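Local coordinates for uncharacterized protein (PDB 6ANS), which is of unknown function but belongs to the DUF1214 family, with two separate regions of the chain matching it, at residues G137-G142 with G147-T152; G141-D146 with K243-W248. All blocks are in the same frame, centred on the assembly; numbering follows the deposited sequence.

Interaction 1: residues G137-G142 with G147-T152; sequences GTQKGG and GKMLQT
T138 opens the pairing of the two antiparallel arms: its carbonyl O accepts the backbone N of T152 at 2.8 Å, and its OG1 lies 2.7 Å from T152 OG1. Both hydroxyls sit between the backbone N and the carbonyl carbon, which brings the two side chains together at about a right angle; T138 OG1 is also bonded to the carbonyl of R183, and T152 OG1 to the hydroxyl of T188. Next comes Q139, facing Q151 in a non-hydrogen-bonded pair with both side chains on the same face of the sheet. Q151 NE2 reaches Q139 OE1 at 3.1 Å, on a lone pair in the carbonyl plane, although the two amides are turned 54° against each other. A bend at chi2 (-70°) turns the Q139 amide toward the 147-152 arm, where NE2 makes a weak bond of 2.8 Å to the carbonyl O of selenomethionine M149. The OE1 bond, with help from the weak one at NE2, probably limits rotation of the amide, while the CE methyl of M149 packs on Q139 CG. K140 N then donates to L150 O at 2.9 Å. The extended K140 chain runs past T152, CD against CG2 at 3.7 Å, before its ammonium pairs with E185. Beyond K140 the regular pairing gives way to a water that bridges K140 O and L150 N. G142, near K148 at the far end, has backbone angles open only to a residue without a side chain. The ladder joins strand 133-140 to 151-155, the edge strand of a four-stranded antiparallel sheet, with strand 188-196 along the other side of 133-140 and helix 264-269 against K148 and L150.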
loop_
_atom_site.group_PDB
_atom_site.type_symbol
_atom_site.label_atom_id
_atom_site.label_comp_id
_atom_site.label_asym_id
_atom_site.label_seq_id
_atom_site.Cartn_x
_atom_site.Cartn_y
_atom_site.Cartn_z
ATOM N N GLY A 137 15.058 14.997 4.195
ATOM C CA GLY A 137 16.367 14.582 3.712
ATOM C C GLY A 137 16.330 14.186 2.249
ATOM O O GLY A 137 15.421 13.478 1.815
ATOM N N THR A 138 17.321 14.640 1.484
ATOM C CA THR A 138 17.482 14.104 0.143
ATOM C C THR A 138 18.606 13.078 0.157
ATOM O O THR A 138 19.559 13.196 0.925
ATOM C CB THR A 138 17.719 15.203 -0.901
ATOM O OG1 THR A 138 18.933 15.900 -0.630
ATOM C CG2 THR A 138 16.538 16.190 -0.896
ATOM N N GLN A 139 18.434 12.015 -0.622
ATOM C CA GLN A 139 19.321 10.864 -0.570
ATOM C C GLN A 139 19.704 10.455 -1.985
ATOM O O GLN A 139 19.036 10.804 -2.963
ATOM C CB GLN A 139 18.670 9.666 0.164
ATOM C CG GLN A 139 17.762 10.011 1.357
ATOM C CD GLN A 139 18.529 10.545 2.586
ATOM O OE1 GLN A 139 18.022 11.398 3.312
ATOM N NE2 GLN A 139 19.747 10.043 2.811
ATOM N N LYS A 140 20.789 9.695 -2.092
ATOM C CA LYS A 140 21.216 9.178 -3.379
ATOM C C LYS A 140 21.493 7.689 -3.236
ATOM O O LYS A 140 21.363 7.129 -2.145
ATOM C CB LYS A 140 22.448 9.937 -3.898
ATOM C CG LYS A 140 23.683 9.752 -3.052
ATOM C CD LYS A 140 24.824 10.628 -3.600
ATOM C CE LYS A 140 26.085 10.505 -2.766
ATOM N NZ LYS A 140 27.190 11.323 -3.361
ATOM N N GLY A 141 21.903 7.054 -4.343
ATOM C CA GLY A 141 22.168 5.623 -4.326
ATOM C C GLY A 141 20.897 4.861 -3.984
ATOM O O GLY A 141 19.810 5.156 -4.486
ATOM N N GLY A 142 21.027 3.891 -3.100
ATOM C CA GLY A 142 19.901 3.097 -2.641
ATOM C C GLY A 142 20.381 1.740 -2.187
ATOM O O GLY A 142 21.445 1.258 -2.584
ATOM N N GLY A 147 23.808 -0.459 -1.406
ATOM C CA GLY A 147 23.527 -0.819 -0.028
ATOM C C GLY A 147 23.484 0.364 0.923
ATOM O O GLY A 147 23.555 0.183 2.140
ATOM N N LYS A 148 23.344 1.575 0.399
ATOM C CA LYS A 148 23.440 2.780 1.198
ATOM C C LYS A 148 22.295 3.703 0.827
ATOM O O LYS A 148 21.713 3.591 -0.247
ATOM C CB LYS A 148 24.770 3.516 0.968
ATOM C CG LYS A 148 26.012 2.759 1.387
ATOM C CD LYS A 148 26.127 2.724 2.900
ATOM C CE LYS A 148 27.470 2.163 3.356
ATOM N NZ LYS A 148 27.416 1.807 4.804
HETATM N N MSE A 149 22.011 4.649 1.703
HETATM C CA MSE A 149 21.187 5.782 1.317
HETATM C C MSE A 149 21.855 7.082 1.736
HETATM O O MSE A 149 21.338 7.801 2.586
HETATM C CB MSE A 149 19.789 5.702 1.939
HETATM C CG MSE A 149 18.864 4.721 1.327
HETATM SE SE MSE A 149 17.098 4.957 2.174
HETATM C CE MSE A 149 16.431 6.448 1.168
ATOM N N LEU A 150 22.990 7.384 1.116
ATOM C CA LEU A 150 23.785 8.540 1.504
ATOM C C LEU A 150 23.000 9.834 1.322
ATOM O O LEU A 150 22.291 10.020 0.331
ATOM C CB LEU A 150 25.074 8.573 0.679
ATOM C CG LEU A 150 25.997 7.367 0.868
ATOM C CD1 LEU A 150 27.125 7.373 -0.167
ATOM C CD2 LEU A 150 26.573 7.388 2.279
ATOM N N GLN A 151 23.143 10.734 2.290
ATOM C CA GLN A 151 22.380 11.971 2.299
ATOM C C GLN A 151 23.063 13.046 1.471
ATOM O O GLN A 151 24.283 13.201 1.518
ATOM C CB GLN A 151 22.192 12.462 3.739
ATOM C CG GLN A 151 21.258 13.635 3.877
ATOM C CD GLN A 151 20.634 13.703 5.251
ATOM O OE1 GLN A 151 21.229 14.246 6.193
ATOM N NE2 GLN A 151 19.432 13.143 5.382
ATOM N N THR A 152 22.265 13.819 0.739
ATOM C CA THR A 152 22.778 14.936 -0.039
ATOM C C THR A 152 22.287 16.305 0.437
ATOM O O THR A 152 22.886 17.313 0.062
ATOM C CB THR A 152 22.419 14.761 -1.524
ATOM O OG1 THR A 152 21.003 14.529 -1.658
ATOM C CG2 THR A 152 23.194 13.602 -2.131
HETATM O O HOH W 1 23.747 5.936 -1.204
#

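Interaction 2: residues G141-D146 with K243-W248; sequences GGYETD and KLFADW
The backbones of the two segments stay apart, 8.0 Å between the CA atoms of Y143 and L244, their nearest pair, so side chains alone span the gap. Residues 143-146 form a short, weakly bonded helical turn in which G142 O accepts the backbone N atoms of both T145 and D146; D146 OD1 folds back to take G142 N at 3.1 Å, met from above the carboxylate plane. Opposite lies regular helix, residues 243-248, continuing in both directions. Y143 carries the contact from its side, its ring directed at the helix and crossing both L244 and F245 at about a right angle. The CD2 methyl of L244 sits over one face of the tyrosine in a CH-pi contact, 4.0 Å from the ring centroid and 17° off the normal. The leucine's chi1 of 168° carries CG away from its own backbone N, and chi2 then turns CD2 toward the tyrosine; the same methyl also lies over a face of the F245 ring. F245 presents its edge to the Y143 face in an offset edge-to-face pair, planes 78° apart and centroids 5.6 Å apart. Y143 OH lies near the F245 plane, 3.6 Å from CZ, and is hydrogen-bonded to the carbonyl of V270, which satisfies this polar atom within an otherwise apolar, buried contact. The phenol is thus held at its end as well as along its ring. The contact sets the turn between strands 133-140 and 151-155 against the long helix 224-251, whose T241 also touches Y143 and whose R233 and F237 meet E144.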
loop_
_atom_site.group_PDB
_atom_site.type_symbol
_atom_site.label_atom_id
_atom_site.label_comp_id
_atom_site.label_asym_id
_atom_site.label_seq_id
_atom_site.Cartn_x
_atom_site.Cartn_y
_atom_site.Cartn_z
ATOM N N GLY A 141 21.903 7.054 -4.343
ATOM C CA GLY A 141 22.168 5.623 -4.326
ATOM C C GLY A 141 20.897 4.861 -3.984
ATOM O O GLY A 141 19.810 5.156 -4.486
ATOM N N GLY A 142 21.027 3.891 -3.100
ATOM C CA GLY A 142 19.901 3.097 -2.641
ATOM C C GLY A 142 20.381 1.740 -2.187
ATOM O O GLY A 142 21.445 1.258 -2.584
ATOM N N TYR A 143 19.578 1.106 -1.322
ATOM C CA TYR A 143 19.965 -0.212 -0.827
ATOM C C TYR A 143 20.167 -1.173 -1.986
ATOM O O TYR A 143 21.076 -2.004 -1.952
ATOM C CB TYR A 143 18.925 -0.782 0.141
ATOM C CG TYR A 143 18.722 -0.001 1.413
ATOM C CD1 TYR A 143 19.687 0.915 1.880
ATOM C CD2 TYR A 143 17.550 -0.159 2.149
ATOM C CE1 TYR A 143 19.469 1.644 3.058
ATOM C CE2 TYR A 143 17.327 0.563 3.324
ATOM C CZ TYR A 143 18.280 1.454 3.773
ATOM O OH TYR A 143 18.030 2.135 4.931
ATOM N N GLU A 144 19.319 -1.079 -3.017
ATOM C CA GLU A 144 19.429 -1.980 -4.159
ATOM C C GLU A 144 20.672 -1.700 -4.999
ATOM O O GLU A 144 21.064 -2.561 -5.789
ATOM C CB GLU A 144 18.191 -1.889 -5.059
ATOM C CG GLU A 144 18.152 -0.663 -5.972
ATOM C CD GLU A 144 18.052 0.647 -5.204
ATOM O OE1 GLU A 144 17.286 0.696 -4.234
ATOM O OE2 GLU A 144 18.746 1.621 -5.562
ATOM N N THR A 145 21.283 -0.518 -4.861
ATOM C CA THR A 145 22.422 -0.137 -5.704
ATOM C C THR A 145 23.751 -0.265 -4.961
ATOM O O THR A 145 24.569 -1.122 -5.305
ATOM C CB THR A 145 22.252 1.293 -6.231
ATOM O OG1 THR A 145 21.063 1.369 -7.028
ATOM C CG2 THR A 145 23.442 1.684 -7.098
ATOM N N ASP A 146 23.980 0.580 -3.949
ATOM C CA ASP A 146 25.211 0.540 -3.163
ATOM C C ASP A 146 24.996 0.045 -1.736
ATOM O O ASP A 146 25.924 0.110 -0.928
ATOM C CB ASP A 146 25.900 1.915 -3.127
ATOM C CG ASP A 146 24.956 3.069 -2.726
ATOM O OD1 ASP A 146 23.809 2.847 -2.270
ATOM O OD2 ASP A 146 25.402 4.226 -2.834
ATOM N N LYS A 243 19.511 -8.473 3.362
ATOM C CA LYS A 243 20.902 -8.805 3.671
ATOM C C LYS A 243 21.540 -7.737 4.557
ATOM O O LYS A 243 22.201 -8.063 5.551
ATOM C CB LYS A 243 21.704 -8.983 2.384
ATOM C CG LYS A 243 23.213 -9.198 2.562
ATOM C CD LYS A 243 23.867 -9.420 1.185
ATOM C CE LYS A 243 25.398 -9.347 1.205
ATOM N NZ LYS A 243 26.022 -9.979 2.401
ATOM N N LEU A 244 21.323 -6.459 4.221
ATOM C CA LEU A 244 21.942 -5.348 4.953
ATOM C C LEU A 244 21.593 -5.402 6.437
ATOM O O LEU A 244 22.478 -5.402 7.298
ATOM C CB LEU A 244 21.490 -3.998 4.364
ATOM C CG LEU A 244 21.807 -2.724 5.169
ATOM C CD1 LEU A 244 23.333 -2.536 5.306
ATOM C CD2 LEU A 244 21.162 -1.454 4.572
ATOM N N PHE A 245 20.301 -5.457 6.758
ATOM C CA PHE A 245 19.935 -5.388 8.165
ATOM C C PHE A 245 20.069 -6.726 8.877
ATOM O O PHE A 245 20.202 -6.740 10.108
ATOM C CB PHE A 245 18.540 -4.784 8.285
ATOM C CG PHE A 245 18.520 -3.333 7.896
ATOM C CD1 PHE A 245 19.234 -2.402 8.648
ATOM C CD2 PHE A 245 17.886 -2.920 6.737
ATOM C CE1 PHE A 245 19.260 -1.051 8.279
ATOM C CE2 PHE A 245 17.915 -1.598 6.352
ATOM C CZ PHE A 245 18.607 -0.653 7.132
ATOM N N ALA A 246 20.106 -7.836 8.141
ATOM C CA ALA A 246 20.496 -9.096 8.766
ATOM C C ALA A 246 21.979 -9.096 9.135
ATOM O O ALA A 246 22.362 -9.656 10.169
ATOM C CB ALA A 246 20.188 -10.271 7.839
ATOM N N ASP A 247 22.829 -8.479 8.302
ATOM C CA ASP A 247 24.228 -8.284 8.696
ATOM C C ASP A 247 24.327 -7.465 9.982
ATOM O O ASP A 247 25.116 -7.795 10.876
ATOM C CB ASP A 247 25.018 -7.605 7.578
ATOM C CG ASP A 247 25.219 -8.504 6.367
ATOM O OD1 ASP A 247 24.987 -9.738 6.462
ATOM O OD2 ASP A 247 25.591 -7.961 5.307
ATOM N N TRP A 248 23.547 -6.385 10.086
ATOM C CA TRP A 248 23.551 -5.577 11.306
ATOM C C TRP A 248 23.141 -6.404 12.519
ATOM O O TRP A 248 23.812 -6.386 13.556
ATOM C CB TRP A 248 22.588 -4.397 11.164
ATOM C CG TRP A 248 23.112 -3.257 10.384
ATOM C CD1 TRP A 248 24.066 -3.295 9.406
ATOM C CD2 TRP A 248 22.715 -1.887 10.515
ATOM N NE1 TRP A 248 24.278 -2.025 8.916
ATOM C CE2 TRP A 248 23.463 -1.145 9.584
ATOM C CE3 TRP A 248 21.783 -1.220 11.322
ATOM C CZ2 TRP A 248 23.319 0.229 9.442
ATOM C CZ3 TRP A 248 21.644 0.151 11.185
ATOM C CH2 TRP A 248 22.408 0.861 10.256
#

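Interactions 1 and 2 share G141 and G142, their centres lying 12 Å apart. The hairpin arms of interaction 1 are connected by the helical turn that interaction 2 docks on helix 224-251. They meet chiefly at the Y143 ring, where M149 CG packs 3.6 Å from Y143 CE1; separately, G147 O lies 3.8 Å from L244 CD2. Glycerol, probably from the crystallisation liquor, lies about 5 Å from the M149 side chain and about 4 Å from that of Y143, and may mark a pocket beside both contacts. The sodium ion is farther off, about 9 Å from the M149 side chain.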